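PDB 3DKR: esterase D, which probably hydrolyses carboxylic esters with a serine nucleophile and charge-relay machinery of the alpha/beta hydrolase kind. Local coordinates for residues Pro15-Gly20 with Gly51-Leu56; Val63-Ile68 with Tyr144-Ala149; Ala110-Pro115 with Asn181-Pro186; Leu202-Arg207 with Val216-Tyr221. All coordinates share one frame; numbering follows the deposited sequence.

Interaction 1 of 4, residues Pro15-Gly20 with Gly51-Leu56; sequences PFEYEG and GVYVPL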
loop_
_atom_site.group_PDB
_atom_site.type_symbol
_atom_site.label_atom_id
_atom_site.label_comp_id
_atom_site.label_asym_id
_atom_site.label_seq_id
_atom_site.Cartn_x
_atom_site.Cartn_y
_atom_site.Cartn_z
ATOM N N PRO A 15 -3.766 4.103 13.738
ATOM C CA PRO A 15 -2.507 4.480 13.092
ATOM C C PRO A 15 -1.419 4.370 14.144
ATOM O O PRO A 15 -1.713 4.494 15.331
ATOM C CB PRO A 15 -2.721 5.949 12.709
ATOM C CG PRO A 15 -3.867 6.404 13.535
ATOM C CD PRO A 15 -4.706 5.228 13.826
ATOM N N PHE A 16 -0.174 4.128 13.736
ATOM C CA PHE A 16 0.914 4.047 14.714
ATOM C C PHE A 16 2.238 4.542 14.169
ATOM O O PHE A 16 2.411 4.649 12.964
ATOM C CB PHE A 16 1.054 2.643 15.313
ATOM C CG PHE A 16 1.536 1.576 14.352
ATOM C CD1 PHE A 16 0.641 0.869 13.543
ATOM C CD2 PHE A 16 2.879 1.221 14.305
ATOM C CE1 PHE A 16 1.082 -0.119 12.684
ATOM C CE2 PHE A 16 3.312 0.238 13.456
ATOM C CZ PHE A 16 2.409 -0.444 12.649
ATOM N N GLU A 17 3.138 4.875 15.083
ATOM C CA GLU A 17 4.395 5.521 14.715
ATOM C C GLU A 17 5.504 5.069 15.619
ATOM O O GLU A 17 5.344 5.036 16.843
ATOM C CB GLU A 17 4.287 7.045 14.788
ATOM C CG GLU A 17 5.575 7.752 14.347
ATOM C CD GLU A 17 5.425 9.241 14.058
ATOM O OE1 GLU A 17 4.333 9.816 14.268
ATOM O OE2 GLU A 17 6.431 9.838 13.600
ATOM N N TYR A 18 6.633 4.734 15.009
ATOM C CA TYR A 18 7.856 4.456 15.728
ATOM C C TYR A 18 8.856 5.553 15.458
ATOM O O TYR A 18 9.112 5.904 14.290
ATOM C CB TYR A 18 8.475 3.148 15.255
ATOM C CG TYR A 18 7.600 1.933 15.396
ATOM C CD1 TYR A 18 6.642 1.838 16.401
ATOM C CD2 TYR A 18 7.767 0.848 14.537
ATOM C CE1 TYR A 18 5.842 0.690 16.523
ATOM C CE2 TYR A 18 6.989 -0.280 14.661
ATOM C CZ TYR A 18 6.017 -0.351 15.643
ATOM O OH TYR A 18 5.240 -1.505 15.756
ATOM N N GLU A 19 9.463 6.060 16.525
ATOM C CA GLU A 19 10.485 7.101 16.373
ATOM C C GLU A 19 11.775 6.510 15.875
ATOM O O GLU A 19 12.150 5.407 16.252
ATOM C CB GLU A 19 10.736 7.808 17.699
ATOM C CG GLU A 19 9.497 8.409 18.318
ATOM C CD GLU A 19 8.726 9.310 17.384
ATOM O OE1 GLU A 19 9.343 10.209 16.749
ATOM O OE2 GLU A 19 7.487 9.108 17.268
ATOM N N GLY A 20 12.466 7.259 15.020
ATOM C CA GLY A 20 13.792 6.880 14.564
ATOM C C GLY A 20 14.785 8.006 14.758
ATOM O O GLY A 20 14.621 8.852 15.648
ATOM N N GLY A 51 12.678 5.000 11.638
ATOM C CA GLY A 51 11.384 5.524 12.082
ATOM C C GLY A 51 10.331 5.017 11.117
ATOM O O GLY A 51 10.629 4.791 9.940
ATOM N N VAL A 52 9.090 4.849 11.592
ATOM C CA VAL A 52 8.041 4.265 10.768
ATOM C C VAL A 52 6.720 4.955 11.096
ATOM O O VAL A 52 6.474 5.254 12.247
ATOM C CB VAL A 52 7.876 2.736 10.995
ATOM C CG1 VAL A 52 6.910 2.160 9.958
ATOM C CG2 VAL A 52 9.232 2.033 10.952
ATOM N N TYR A 53 5.899 5.215 10.080
ATOM C CA TYR A 53 4.568 5.787 10.272
ATOM C C TYR A 53 3.579 5.061 9.394
ATOM O O TYR A 53 3.804 4.938 8.203
ATOM C CB TYR A 53 4.565 7.265 9.939
ATOM C CG TYR A 53 3.248 7.973 10.158
ATOM C CD1 TYR A 53 2.502 7.781 11.312
ATOM C CD2 TYR A 53 2.766 8.868 9.214
ATOM C CE1 TYR A 53 1.302 8.457 11.499
ATOM C CE2 TYR A 53 1.586 9.551 9.408
ATOM C CZ TYR A 53 0.863 9.344 10.548
ATOM O OH TYR A 53 -0.308 10.064 10.730
ATOM N N VAL A 54 2.513 4.560 10.022
ATOM C CA VAL A 54 1.514 3.728 9.375
ATOM C C VAL A 54 0.138 4.344 9.630
ATOM O O VAL A 54 -0.492 4.082 10.668
ATOM C CB VAL A 54 1.551 2.279 9.899
ATOM C CG1 VAL A 54 0.649 1.398 9.049
ATOM C CG2 VAL A 54 2.985 1.759 9.911
ATOM N N PRO A 55 -0.312 5.209 8.714
ATOM C CA PRO A 55 -1.635 5.821 8.889
ATOM C C PRO A 55 -2.775 4.847 8.635
ATOM O O PRO A 55 -2.566 3.782 8.062
ATOM C CB PRO A 55 -1.652 6.941 7.845
ATOM C CG PRO A 55 -0.701 6.500 6.787
ATOM C CD PRO A 55 0.378 5.712 7.507
ATOM N N LEU A 56 -3.980 5.262 9.017
ATOM C CA LEU A 56 -5.204 4.521 8.754
ATOM C C LEU A 56 -6.013 5.255 7.687
ATOM O O LEU A 56 -6.306 6.440 7.840
ATOM C CB LEU A 56 -6.035 4.438 10.031
ATOM C CG LEU A 56 -7.432 3.849 9.922
ATOM C CD1 LEU A 56 -7.417 2.403 9.476
ATOM C CD2 LEU A 56 -8.177 4.024 11.274
#
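Four backbone hydrogen bonds tie Phe16 and Tyr18 to Val54 and Val52, two for each antiparallel hydrogen-bonded pair. The shortest runs from Tyr18 N to Val52 O (2.8 Å). That from Val54 N to Phe16 O (2.9 Å) is close to linear at the acceptor, whereas Phe16 N reaches Val54 O over a longer 3.1 Å and from well outside the carbonyl plane. Between these pairs Glu17 faces Tyr53 as a non-hydrogen-bonded pair, and Glu17 CA makes a C-H...O contact with Val52 O (3.2 Å).

The side chains of Phe16 and Val54 run side by side. With CG of Phe16 set between the backbone N and carbonyl carbon (chi1 68°), the ring lies against its partner: Val54 CG2 sits over one face, 3.9 Å from the ring centroid, in a CH-pi contact. Next to it, Tyr18 CD2 meets Val52 CB at 4.0 Å. On the other side of the sheet Glu17 CB rests by Tyr53 CD1 (4.0 Å), while the Glu17 carboxylate is held beyond the pair by Lys91 and His87.

Strand 16-18 is one of the two outermost strands of the sheet and runs antiparallel to strand 51-54, which in turn pairs in parallel with strand 23-28. Helix 39-47 packs on the side of Phe16 and Tyr18, and helix 74-89 on that of Glu17 and Tyr53.

Interaction 2 of 4, residues Val63-Ile68 with Tyr144-Ala149; sequences VEPLDI and YMNRLA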
loop_
_atom_site.group_PDB
_atom_site.type_symbol
_atom_site.label_atom_id
_atom_site.label_comp_id
_atom_site.label_asym_id
_atom_site.label_seq_id
_atom_site.Cartn_x
_atom_site.Cartn_y
_atom_site.Cartn_z
ATOM N N VAL A 63 -15.891 -1.597 12.513
ATOM C CA VAL A 63 -16.719 -2.790 12.604
ATOM C C VAL A 63 -17.687 -2.914 11.408
ATOM O O VAL A 63 -18.271 -3.976 11.182
ATOM C CB VAL A 63 -17.500 -2.783 13.953
ATOM C CG1 VAL A 63 -18.620 -1.750 13.942
ATOM C CG2 VAL A 63 -18.032 -4.162 14.270
ATOM N N GLU A 64 -17.823 -1.840 10.630
ATOM C CA GLU A 64 -18.815 -1.766 9.567
ATOM C C GLU A 64 -18.114 -1.734 8.186
ATOM O O GLU A 64 -17.646 -0.669 7.766
ATOM C CB GLU A 64 -19.666 -0.506 9.764
ATOM C CG GLU A 64 -20.690 -0.248 8.679
ATOM C CD GLU A 64 -21.516 -1.469 8.386
ATOM O OE1 GLU A 64 -22.417 -1.783 9.197
ATOM O OE2 GLU A 64 -21.264 -2.128 7.358
ATOM N N PRO A 65 -18.058 -2.882 7.481
ATOM C CA PRO A 65 -17.407 -2.899 6.160
ATOM C C PRO A 65 -17.920 -1.865 5.154
ATOM O O PRO A 65 -17.159 -1.423 4.299
ATOM C CB PRO A 65 -17.674 -4.315 5.651
ATOM C CG PRO A 65 -17.839 -5.129 6.901
ATOM C CD PRO A 65 -18.544 -4.224 7.852
ATOM N N LEU A 66 -19.186 -1.471 5.258
ATOM C CA LEU A 66 -19.733 -0.433 4.384
ATOM C C LEU A 66 -19.045 0.916 4.559
ATOM O O LEU A 66 -19.074 1.737 3.640
ATOM C CB LEU A 66 -21.244 -0.291 4.590
ATOM C CG LEU A 66 -22.035 -1.491 4.093
ATOM C CD1 LEU A 66 -23.504 -1.392 4.522
ATOM C CD2 LEU A 66 -21.924 -1.647 2.575
ATOM N N ASP A 67 -18.435 1.156 5.724
ATOM C CA ASP A 67 -17.695 2.403 5.955
ATOM C C ASP A 67 -16.586 2.613 4.929
ATOM O O ASP A 67 -16.284 3.763 4.566
ATOM C CB ASP A 67 -17.074 2.429 7.341
ATOM C CG ASP A 67 -18.102 2.631 8.449
ATOM O OD1 ASP A 67 -19.278 2.983 8.160
ATOM O OD2 ASP A 67 -17.705 2.453 9.618
ATOM N N ILE A 68 -15.989 1.521 4.467
ATOM C CA ILE A 68 -14.935 1.606 3.433
ATOM C C ILE A 68 -15.519 2.237 2.192
ATOM O O ILE A 68 -14.904 3.104 1.548
ATOM C CB ILE A 68 -14.359 0.209 3.080
ATOM C CG1 ILE A 68 -13.611 -0.379 4.287
ATOM C CG2 ILE A 68 -13.450 0.298 1.852
ATOM C CD1 ILE A 68 -13.354 -1.866 4.220
ATOM N N TYR A 144 -16.649 -12.385 6.885
ATOM C CA TYR A 144 -15.831 -12.735 8.045
ATOM C C TYR A 144 -16.026 -11.732 9.167
ATOM O O TYR A 144 -16.228 -12.115 10.322
ATOM C CB TYR A 144 -14.346 -12.793 7.678
ATOM C CG TYR A 144 -13.429 -12.951 8.877
ATOM C CD1 TYR A 144 -13.145 -14.208 9.399
ATOM C CD2 TYR A 144 -12.847 -11.838 9.490
ATOM C CE1 TYR A 144 -12.308 -14.361 10.499
ATOM C CE2 TYR A 144 -12.012 -11.979 10.594
ATOM C CZ TYR A 144 -11.747 -13.244 11.094
ATOM O OH TYR A 144 -10.914 -13.400 12.189
ATOM N N MET A 145 -15.955 -10.448 8.826
ATOM C CA MET A 145 -16.049 -9.393 9.823
ATOM C C MET A 145 -17.429 -9.362 10.460
ATOM O O MET A 145 -17.532 -9.323 11.683
ATOM C CB MET A 145 -15.716 -8.026 9.214
ATOM C CG MET A 145 -14.259 -7.893 8.782
ATOM S SD MET A 145 -13.057 -8.069 10.109
ATOM C CE MET A 145 -13.479 -6.650 11.108
ATOM N N ASN A 146 -18.476 -9.393 9.643
ATOM C CA ASN A 146 -19.843 -9.317 10.160
ATOM C C ASN A 146 -20.229 -10.542 10.976
ATOM O O ASN A 146 -20.905 -10.411 11.999
ATOM C CB ASN A 146 -20.841 -9.074 9.034
ATOM C CG ASN A 146 -20.732 -7.672 8.460
ATOM O OD1 ASN A 146 -20.279 -6.740 9.142
ATOM N ND2 ASN A 146 -21.141 -7.514 7.210
ATOM N N ARG A 147 -19.766 -11.716 10.554
ATOM C CA ARG A 147 -19.970 -12.934 11.341
ATOM C C ARG A 147 -19.393 -12.760 12.744
ATOM O O ARG A 147 -20.109 -12.921 13.740
ATOM C CB ARG A 147 -19.331 -14.139 10.652
ATOM N N LEU A 148 -18.115 -12.385 12.818
ATOM C CA LEU A 148 -17.428 -12.187 14.103
ATOM C C LEU A 148 -18.119 -11.145 14.999
ATOM O O LEU A 148 -18.111 -11.276 16.230
ATOM C CB LEU A 148 -15.959 -11.790 13.881
ATOM N N ALA A 149 -18.731 -10.134 14.381
ATOM C CA ALA A 149 -19.393 -9.045 15.110
ATOM C C ALA A 149 -20.875 -9.307 15.401
ATOM O O ALA A 149 -21.544 -8.471 16.014
ATOM C CB ALA A 149 -19.249 -7.736 14.329
#
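The turn leading into helix 66-71 meets the C-terminal part of helix 134-149, with Pro65 set against Asn146. Helices 134-149 and 155-178 lie between strands 119-122 and 187-192, where alpha/beta hydrolases commonly carry a cap insertion, so the contact probably joins core and cap.

The Asn146 side chain, with CG beside the backbone N (chi1 -70°), comes at the Pro65 ring from the opposite direction and brings its carbonyl end forward: OD1 lies 3.3 Å from Pro65 CD and 3.7 Å from Pro65 CG. The amide's other end is used elsewhere, ND2 donating to Glu154. Pro65 CG also approaches Met145 CB at 4.3 Å, and toward the end of the helix segment Val63 CG2 touches Ala149 CB (3.8 Å).

Glu64 probably helps to set the turn that presents the proline, its OE2 accepting from Leu66 N (3.0 Å, 161° at the hydrogen) through the anti lone pair in a capping bond, close to the like-charged carboxylate of Glu154. Replacing Asn146 by an alanine would probably leave Glu154 without its amide donor and open a gap beside the proline ring.

The contacts between the two segments are apolar, apart from the approach of Asn146 OD1 to the ring. This places a partial negative charge against a ring carbon next to the proline nitrogen, probably a mildly favourable match, so the join relies on shape more than on strong polar bonds.

Interaction 3 of 4, residues Ala110-Pro115 with Asn181-Pro186; sequences ALETLP and NLVKQP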
loop_
_atom_site.group_PDB
_atom_site.type_symbol
_atom_site.label_atom_id
_atom_site.label_comp_id
_atom_site.label_asym_id
_atom_site.label_seq_id
_atom_site.Cartn_x
_atom_site.Cartn_y
_atom_site.Cartn_z
ATOM N N ALA A 110 3.071 9.863 -4.842
ATOM C CA ALA A 110 3.980 10.628 -3.989
ATOM C C ALA A 110 5.343 10.822 -4.653
ATOM O O ALA A 110 5.852 11.947 -4.725
ATOM C CB ALA A 110 4.128 9.936 -2.633
ATOM N N LEU A 111 5.928 9.740 -5.163
ATOM C CA LEU A 111 7.220 9.850 -5.859
ATOM C C LEU A 111 7.114 10.811 -7.058
ATOM O O LEU A 111 8.038 11.597 -7.330
ATOM C CB LEU A 111 7.741 8.484 -6.304
ATOM C CG LEU A 111 8.098 7.520 -5.171
ATOM C CD1 LEU A 111 8.532 6.172 -5.725
ATOM C CD2 LEU A 111 9.170 8.105 -4.271
ATOM N N GLU A 112 5.994 10.741 -7.768
ATOM C CA GLU A 112 5.771 11.581 -8.950
ATOM C C GLU A 112 5.594 13.069 -8.630
ATOM O O GLU A 112 5.994 13.924 -9.424
ATOM C CB GLU A 112 4.507 11.125 -9.679
ATOM C CG GLU A 112 4.570 9.743 -10.312
ATOM C CD GLU A 112 3.196 9.194 -10.768
ATOM O OE1 GLU A 112 2.145 9.807 -10.463
ATOM O OE2 GLU A 112 3.206 8.142 -11.464
ATOM N N THR A 113 4.910 13.384 -7.531
ATOM C CA THR A 113 4.363 14.745 -7.349
ATOM C C THR A 113 4.697 15.480 -6.046
ATOM O O THR A 113 4.446 16.690 -5.956
ATOM C CB THR A 113 2.820 14.747 -7.500
ATOM O OG1 THR A 113 2.221 14.095 -6.380
ATOM C CG2 THR A 113 2.388 14.063 -8.796
ATOM N N LEU A 114 5.193 14.763 -5.032
ATOM C CA LEU A 114 5.449 15.384 -3.726
ATOM C C LEU A 114 6.941 15.585 -3.525
ATOM O O LEU A 114 7.752 14.779 -4.004
ATOM C CB LEU A 114 4.886 14.519 -2.603
ATOM C CG LEU A 114 3.370 14.353 -2.586
ATOM C CD1 LEU A 114 2.910 13.430 -1.451
ATOM C CD2 LEU A 114 2.642 15.694 -2.500
ATOM N N PRO A 115 7.312 16.647 -2.798
ATOM C CA PRO A 115 8.731 16.926 -2.603
ATOM C C PRO A 115 9.379 16.166 -1.451
ATOM O O PRO A 115 8.689 15.696 -0.543
ATOM C CB PRO A 115 8.729 18.417 -2.273
ATOM C CG PRO A 115 7.480 18.622 -1.549
ATOM C CD PRO A 115 6.469 17.674 -2.152
ATOM N N ASN A 181 6.350 8.428 -15.814
ATOM C CA ASN A 181 7.521 9.096 -16.396
ATOM C C ASN A 181 8.100 10.170 -15.490
ATOM O O ASN A 181 9.275 10.550 -15.638
ATOM C CB ASN A 181 7.186 9.701 -17.773
ATOM C CG ASN A 181 6.200 10.835 -17.690
ATOM O OD1 ASN A 181 6.586 12.002 -17.619
ATOM N ND2 ASN A 181 4.903 10.506 -17.707
ATOM N N LEU A 182 7.288 10.690 -14.574
ATOM C CA LEU A 182 7.744 11.744 -13.667
ATOM C C LEU A 182 8.664 11.229 -12.561
ATOM O O LEU A 182 9.362 12.029 -11.910
ATOM C CB LEU A 182 6.561 12.475 -13.046
ATOM C CG LEU A 182 5.648 13.255 -13.990
ATOM C CD1 LEU A 182 4.551 13.932 -13.196
ATOM C CD2 LEU A 182 6.462 14.287 -14.807
ATOM N N VAL A 183 8.685 9.918 -12.326
ATOM C CA VAL A 183 9.452 9.384 -11.201
ATOM C C VAL A 183 10.947 9.376 -11.503
ATOM O O VAL A 183 11.392 8.717 -12.435
ATOM C CB VAL A 183 9.045 7.951 -10.836
ATOM C CG1 VAL A 183 9.879 7.441 -9.651
ATOM C CG2 VAL A 183 7.557 7.900 -10.491
ATOM N N LYS A 184 11.711 10.117 -10.702
ATOM C CA LYS A 184 13.168 10.124 -10.823
ATOM C C LYS A 184 13.869 9.281 -9.750
ATOM O O LYS A 184 15.032 8.879 -9.917
ATOM C CB LYS A 184 13.685 11.557 -10.736
ATOM C CG LYS A 184 13.162 12.520 -11.797
ATOM C CD LYS A 184 13.214 11.991 -13.216
ATOM C CE LYS A 184 12.559 12.972 -14.201
ATOM N NZ LYS A 184 11.512 12.303 -15.061
ATOM N N GLN A 185 13.174 9.018 -8.644
ATOM C CA GLN A 185 13.766 8.341 -7.504
ATOM C C GLN A 185 13.969 6.860 -7.764
ATOM O O GLN A 185 13.223 6.258 -8.557
ATOM C CB GLN A 185 12.868 8.450 -6.266
ATOM C CG GLN A 185 12.606 9.857 -5.769
ATOM C CD GLN A 185 11.327 10.455 -6.304
ATOM O OE1 GLN A 185 10.863 10.090 -7.385
ATOM N NE2 GLN A 185 10.746 11.386 -5.543
ATOM N N PRO A 186 14.926 6.249 -7.050
ATOM C CA PRO A 186 14.969 4.803 -6.981
ATOM C C PRO A 186 13.596 4.252 -6.570
ATOM O O PRO A 186 12.965 4.795 -5.652
ATOM C CB PRO A 186 16.009 4.536 -5.884
ATOM C CG PRO A 186 16.869 5.747 -5.893
ATOM C CD PRO A 186 16.002 6.875 -6.253
HETATM O O HOH W 1 8.664 13.999 -10.172
#
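Gln185 projects from its loop toward Leu111 near the end of helix 101-113. CB starts the side chain toward the helix, with CG anti to the carbonyl carbon (chi1 -61°), and CG comes 4.1 Å from Leu111 CD2. A bend at chi2 (95°) then lays the amide across the leucine, CD at 3.8 Å from the same methyl. At the tip OE1 lies near Leu111 CB (3.7 Å) and, without bonding, near Leu111 O (3.2 Å), to which NE2 donates at 3.3 Å. The donor lies in the carbonyl plane on a lone pair, and the acceptor is nearly in the amide plane, although the bond is bent at the hydrogen (144°). NE2 also gives a weak bond to Ile117 O, so one amide group spans the helix end and the following loop. A leucine in its place would probably leave both carbonyls without this donor.

Beside it, Val183 presents one methyl to each helix residue, CG2 to Glu112 CG (3.5 Å) and CG1 to Leu111 CB (4.1 Å). A water lies within hydrogen-bonding distance of both Glu112 O and Leu182 O.

Helix 101-113 starts at Ser101, the predicted nucleophile, in the strand-turn-helix arrangement of the alpha/beta hydrolase nucleophile elbow. The contact fastens the far end of that helix to the loop entering strand 187-192.

Interaction 4 of 4, residues Leu202-Arg207 with Val216-Tyr221; sequences LAYQLR and VDFHWY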
loop_
_atom_site.group_PDB
_atom_site.type_symbol
_atom_site.label_atom_id
_atom_site.label_comp_id
_atom_site.label_asym_id
_atom_site.label_seq_id
_atom_site.Cartn_x
_atom_site.Cartn_y
_atom_site.Cartn_z
ATOM N N LEU A 202 1.219 -7.020 -13.857
ATOM C CA LEU A 202 1.269 -5.555 -13.779
ATOM C C LEU A 202 2.593 -5.037 -13.216
ATOM O O LEU A 202 3.003 -3.912 -13.516
ATOM C CB LEU A 202 0.114 -5.009 -12.932
ATOM C CG LEU A 202 -1.211 -4.795 -13.637
ATOM C CD1 LEU A 202 -1.580 -5.976 -14.513
ATOM C CD2 LEU A 202 -2.295 -4.518 -12.563
ATOM N N ALA A 203 3.254 -5.843 -12.394
ATOM C CA ALA A 203 4.516 -5.423 -11.799
ATOM C C ALA A 203 5.558 -5.146 -12.890
ATOM O O ALA A 203 6.347 -4.209 -12.782
ATOM C CB ALA A 203 5.015 -6.486 -10.828
ATOM N N TYR A 204 5.567 -5.984 -13.925
ATOM C CA TYR A 204 6.480 -5.797 -15.049
ATOM C C TYR A 204 6.142 -4.554 -15.851
ATOM O O TYR A 204 7.031 -3.827 -16.306
ATOM C CB TYR A 204 6.449 -7.016 -15.963
ATOM C CG TYR A 204 6.846 -8.298 -15.278
ATOM C CD1 TYR A 204 8.171 -8.543 -14.954
ATOM C CD2 TYR A 204 5.909 -9.254 -14.945
ATOM C CE1 TYR A 204 8.558 -9.727 -14.329
ATOM C CE2 TYR A 204 6.270 -10.428 -14.316
ATOM C CZ TYR A 204 7.603 -10.670 -14.015
ATOM O OH TYR A 204 7.999 -11.832 -13.399
ATOM N N GLN A 205 4.849 -4.273 -16.008
ATOM C CA GLN A 205 4.452 -3.042 -16.688
ATOM C C GLN A 205 4.870 -1.794 -15.895
ATOM O O GLN A 205 5.288 -0.780 -16.471
ATOM C CB GLN A 205 2.941 -3.022 -16.949
ATOM C CG GLN A 205 2.457 -3.970 -18.039
ATOM C CD GLN A 205 1.151 -3.478 -18.692
ATOM O OE1 GLN A 205 0.340 -2.789 -18.059
ATOM N NE2 GLN A 205 0.970 -3.794 -19.971
ATOM N N LEU A 206 4.754 -1.869 -14.571
ATOM C CA LEU A 206 5.174 -0.771 -13.716
ATOM C C LEU A 206 6.681 -0.560 -13.893
ATOM O O LEU A 206 7.121 0.546 -14.183
ATOM C CB LEU A 206 4.806 -1.061 -12.257
ATOM C CG LEU A 206 5.327 -0.107 -11.188
ATOM C CD1 LEU A 206 4.877 1.323 -11.470
ATOM C CD2 LEU A 206 4.882 -0.609 -9.792
ATOM N N ARG A 207 7.449 -1.635 -13.754
ATOM C CA ARG A 207 8.898 -1.588 -13.984
ATOM C C ARG A 207 9.237 -0.926 -15.307
ATOM O O ARG A 207 10.072 -0.018 -15.360
ATOM C CB ARG A 207 9.472 -2.996 -13.963
ATOM C CG ARG A 207 10.977 -3.071 -14.277
ATOM C CD ARG A 207 11.386 -4.501 -14.612
ATOM N NE ARG A 207 10.766 -4.945 -15.859
ATOM C CZ ARG A 207 10.796 -6.191 -16.314
ATOM N NH1 ARG A 207 11.409 -7.148 -15.627
ATOM N NH2 ARG A 207 10.193 -6.478 -17.467
ATOM N N VAL A 216 15.416 0.702 -10.669
ATOM C CA VAL A 216 14.237 -0.068 -10.288
ATOM C C VAL A 216 14.665 -1.401 -9.680
ATOM O O VAL A 216 15.247 -2.254 -10.359
ATOM C CB VAL A 216 13.291 -0.303 -11.482
ATOM C CG1 VAL A 216 12.072 -1.086 -11.029
ATOM C CG2 VAL A 216 12.884 1.032 -12.086
ATOM N N ASP A 217 14.377 -1.585 -8.395
ATOM C CA ASP A 217 14.779 -2.785 -7.670
ATOM C C ASP A 217 13.590 -3.741 -7.605
ATOM O O ASP A 217 12.657 -3.524 -6.832
ATOM C CB ASP A 217 15.243 -2.395 -6.264
ATOM C CG ASP A 217 15.813 -3.562 -5.476
ATOM O OD1 ASP A 217 16.186 -4.604 -6.058
ATOM O OD2 ASP A 217 15.916 -3.416 -4.238
ATOM N N PHE A 218 13.631 -4.795 -8.421
ATOM C CA PHE A 218 12.466 -5.649 -8.678
ATOM C C PHE A 218 12.584 -7.015 -8.003
ATOM O O PHE A 218 13.586 -7.729 -8.184
ATOM C CB PHE A 218 12.303 -5.826 -10.192
ATOM C CG PHE A 218 11.034 -6.556 -10.611
ATOM C CD1 PHE A 218 9.926 -5.834 -11.030
ATOM C CD2 PHE A 218 10.962 -7.940 -10.631
ATOM C CE1 PHE A 218 8.776 -6.477 -11.431
ATOM C CE2 PHE A 218 9.797 -8.599 -11.023
ATOM C CZ PHE A 218 8.700 -7.859 -11.427
ATOM N N HIS A 219 11.545 -7.400 -7.267
ATOM C CA HIS A 219 11.536 -8.659 -6.524
ATOM C C HIS A 219 10.233 -9.416 -6.684
ATOM O O HIS A 219 9.159 -8.841 -6.513
ATOM C CB HIS A 219 11.793 -8.393 -5.052
ATOM C CG HIS A 219 13.141 -7.819 -4.801
ATOM N ND1 HIS A 219 14.254 -8.613 -4.622
ATOM C CD2 HIS A 219 13.572 -6.538 -4.748
ATOM C CE1 HIS A 219 15.312 -7.839 -4.454
ATOM N NE2 HIS A 219 14.926 -6.578 -4.522
ATOM N N TRP A 220 10.357 -10.698 -7.044
ATOM C CA TRP A 220 9.230 -11.618 -7.219
ATOM C C TRP A 220 9.247 -12.610 -6.065
ATOM O O TRP A 220 10.306 -13.190 -5.783
ATOM C CB TRP A 220 9.375 -12.368 -8.550
ATOM C CG TRP A 220 8.110 -13.020 -9.018
ATOM C CD1 TRP A 220 7.759 -14.332 -8.898
ATOM C CD2 TRP A 220 7.035 -12.376 -9.697
ATOM N NE1 TRP A 220 6.503 -14.541 -9.445
ATOM C CE2 TRP A 220 6.038 -13.350 -9.938
ATOM C CE3 TRP A 220 6.801 -11.064 -10.093
ATOM C CZ2 TRP A 220 4.840 -13.043 -10.597
ATOM C CZ3 TRP A 220 5.626 -10.764 -10.744
ATOM C CH2 TRP A 220 4.661 -11.740 -10.990
ATOM N N TYR A 221 8.101 -12.804 -5.402
ATOM C CA TYR A 221 7.997 -13.668 -4.216
ATOM C C TYR A 221 7.243 -14.916 -4.650
ATOM O O TYR A 221 6.024 -14.999 -4.567
ATOM C CB TYR A 221 7.374 -12.892 -3.032
ATOM C CG TYR A 221 8.301 -11.756 -2.664
ATOM C CD1 TYR A 221 9.423 -11.971 -1.868
ATOM C CD2 TYR A 221 8.100 -10.484 -3.188
ATOM C CE1 TYR A 221 10.319 -10.931 -1.588
ATOM C CE2 TYR A 221 8.976 -9.439 -2.917
ATOM C CZ TYR A 221 10.093 -9.674 -2.136
ATOM O OH TYR A 221 10.943 -8.625 -1.881
#
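Ala203 O accepts the helical bond from Arg207 N at 3.0 Å and also lies at the edge of the Phe218 ring, near its plane and 3.6 Å from CE1. The Tyr204 ring packs against two aromatic side chains of the strand. It is slid past the rings of both Phe218 and Trp220, with planes near parallel (27° and 22°) but little overlap, and the three make an aromatic cluster. Phe218 CZ sits over one face of the tyrosine, 3.5 Å from Tyr204 CE1, while Tyr204 OH hangs over a face of the indole, 3.6 Å from Trp220 CE3. Ala203 CB lies at the edge of the indole and touches Phe218 CE1 at 3.8 Å.

A chi1 of 177° turns Arg207 CG away from its own nitrogen and puts it 4.0 Å from Val216 CG1, with CD near Phe218. Its guanidinium lies far above the phenyl ring, at most a weak cation-pi attraction, and one of its faces is met by Tyr204 CD1.

Helix 202-209 connects strand 187-192 to strand 216-221 in a beta-alpha-beta unit and packs on one side of this outermost strand; helix 234-246 takes the other side, against Asp217, His219 and Tyr221.

How the interactions relate
Interactions 1 and 4 involve the two outermost strands of one sheet, on opposite sides of the chain's centre, with their own centres about 26 Å apart. Interaction 2 follows interaction 1 along the chain, and their nearest atoms are about 9 Å apart. It is also remote from interaction 3, about 36 Å between centres, although their segments alternate in sequence. Interactions 3 and 4 are closer, about 17 Å between centres: interaction 3 involves the loop that enters strand 187-192, and interaction 4 the helix that follows that strand. Only interaction 4 approaches the predicted catalytic residues: the Trp220 side chain is about 7 Å from that of Asp195, and that of Ala203 about 10 Å from that of Ser101.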